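Local structure of demethylmenaquinone Methyltransferase (Thermus thermophilus, 1J3L) at residues K23-R28 with G93-T98. The protein is an RraA-family protein that assembles as a trimer of identical chains. Numbering follows the deposited sequence.
Sequences KSFGGR and GAVRDT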
# COMPACT_ATOMS: atom_id res chain seq x y z
N LYS A 23 1.36 7.28 2.43
CA LYS A 23 2.63 6.73 2.85
C LYS A 23 3.30 7.81 3.68
O LYS A 23 3.08 8.99 3.45
CB LYS A 23 3.49 6.37 1.64
CG LYS A 23 2.80 5.43 0.67
CD LYS A 23 3.77 4.72 -0.26
CE LYS A 23 3.02 3.86 -1.27
NZ LYS A 23 3.92 2.89 -1.98
N SER A 24 4.08 7.42 4.68
CA SER A 24 4.76 8.39 5.51
C SER A 24 6.16 8.58 4.92
O SER A 24 6.96 7.65 4.89
CB SER A 24 4.84 7.89 6.95
OG SER A 24 5.11 8.95 7.85
N PHE A 25 6.45 9.79 4.47
CA PHE A 25 7.75 10.09 3.87
C PHE A 25 8.63 10.99 4.74
O PHE A 25 9.85 11.04 4.55
CB PHE A 25 7.55 10.77 2.50
CG PHE A 25 6.91 9.89 1.45
CD1 PHE A 25 7.66 8.96 0.76
CD2 PHE A 25 5.56 10.04 1.14
CE1 PHE A 25 7.08 8.19 -0.25
CE2 PHE A 25 4.98 9.28 0.14
CZ PHE A 25 5.74 8.35 -0.56
N GLY A 26 8.03 11.70 5.69
CA GLY A 26 8.79 12.60 6.55
C GLY A 26 9.49 11.92 7.72
O GLY A 26 9.32 10.73 7.94
N GLY A 27 10.27 12.69 8.46
CA GLY A 27 10.97 12.14 9.61
C GLY A 27 10.07 12.00 10.83
O GLY A 27 10.47 11.40 11.82
N ARG A 28 8.87 12.57 10.77
CA ARG A 28 7.93 12.47 11.89
C ARG A 28 6.73 11.62 11.50
O ARG A 28 6.04 11.94 10.53
CB ARG A 28 7.41 13.86 12.32
CG ARG A 28 8.48 14.86 12.71
CD ARG A 28 9.18 14.52 14.01
NE ARG A 28 10.16 15.56 14.34
CZ ARG A 28 10.99 15.52 15.37
NH1 ARG A 28 10.99 14.49 16.21
NH2 ARG A 28 11.84 16.52 15.56
N GLY A 93 -1.78 13.45 -3.26
CA GLY A 93 -1.09 13.41 -4.54
C GLY A 93 0.30 12.86 -4.31
O GLY A 93 0.52 12.11 -3.34
N ALA A 94 1.26 13.24 -5.15
CA ALA A 94 2.61 12.70 -5.02
C ALA A 94 3.70 13.69 -4.64
O ALA A 94 3.52 14.91 -4.75
CB ALA A 94 2.99 11.96 -6.30
N VAL A 95 4.82 13.13 -4.20
CA VAL A 95 6.01 13.87 -3.79
C VAL A 95 7.24 13.18 -4.43
O VAL A 95 7.07 12.20 -5.15
CB VAL A 95 6.17 13.85 -2.23
CG1 VAL A 95 4.92 14.44 -1.56
CG2 VAL A 95 6.43 12.43 -1.74
N ARG A 96 8.44 13.71 -4.20
CA ARG A 96 9.66 13.07 -4.73
C ARG A 96 10.89 13.32 -3.83
O ARG A 96 10.83 14.10 -2.89
CB ARG A 96 9.94 13.51 -6.18
CG ARG A 96 10.43 14.92 -6.39
CD ARG A 96 10.65 15.17 -7.86
NE ARG A 96 11.44 16.37 -8.10
CZ ARG A 96 12.13 16.59 -9.21
NH1 ARG A 96 12.13 15.69 -10.19
NH2 ARG A 96 12.85 17.71 -9.33
N ASP A 97 12.00 12.64 -4.13
CA ASP A 97 13.24 12.71 -3.34
C ASP A 97 12.99 12.05 -1.99
O ASP A 97 13.45 12.52 -0.96
CB ASP A 97 13.69 14.16 -3.07
CG ASP A 97 13.82 14.98 -4.33
OD1 ASP A 97 14.05 14.43 -5.43
OD2 ASP A 97 13.72 16.22 -4.21
N THR A 98 12.25 10.95 -2.01
CA THR A 98 11.95 10.23 -0.79
C THR A 98 13.13 10.09 0.17
O THR A 98 12.97 10.25 1.37
CB THR A 98 11.36 8.85 -1.11
OG1 THR A 98 12.15 8.22 -2.12
CG2 THR A 98 9.95 8.98 -1.63
O HOH W 1 10.71 9.69 2.35
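In this RraA-family fold, Phe-25, just past the short strand 23-24, packs against Val-95 and Thr-98, on the short run from the weakly bonded strand 94-95 into helix 98-101. The contact is apolar between side chains, and no direct hydrogen bond joins the two segments. Val-95 places its CG2 methyl over one face of the Phe-25 ring. That methyl lies 4.0 Å from the ring centroid and 16° off the ring normal, a CH-pi contact. It sits off-centre, toward the CD2 side, with CG2 of Val-95 3.8 Å from CD2 of Phe-25. The Thr-98 CG2 methyl meets the CD1-CE1 side of the ring and comes in obliquely. It is 3.3 Å from both CD1 and CE1 of Phe-25, a tight approach for carbons. Thr-98 turns CG2 anti to its carbonyl carbon (chi1 46°, measured to OG1), which brings this methyl to the ring, while OG1 is hydrogen-bonded elsewhere. One water links the two backbones. It donates to O of Phe-25 at 2.7 Å, and its oxygen lies in the ring plane at the edge of Phe-25. It also donates to O of Thr-98, at a short 2.5 Å. Ala-110, Ala-113 and Leu-101 also touch the Phe-25 side chain. At the helix start, the backbone N of Thr-98 is hydrogen-bonded to Asp-148 of the second subunit. Arg-96 forms a salt bridge with Asp-10 of that subunit. Such packing of an aromatic ring on methyl groups joins the two segments beside a subunit interface of the RraA-type trimer.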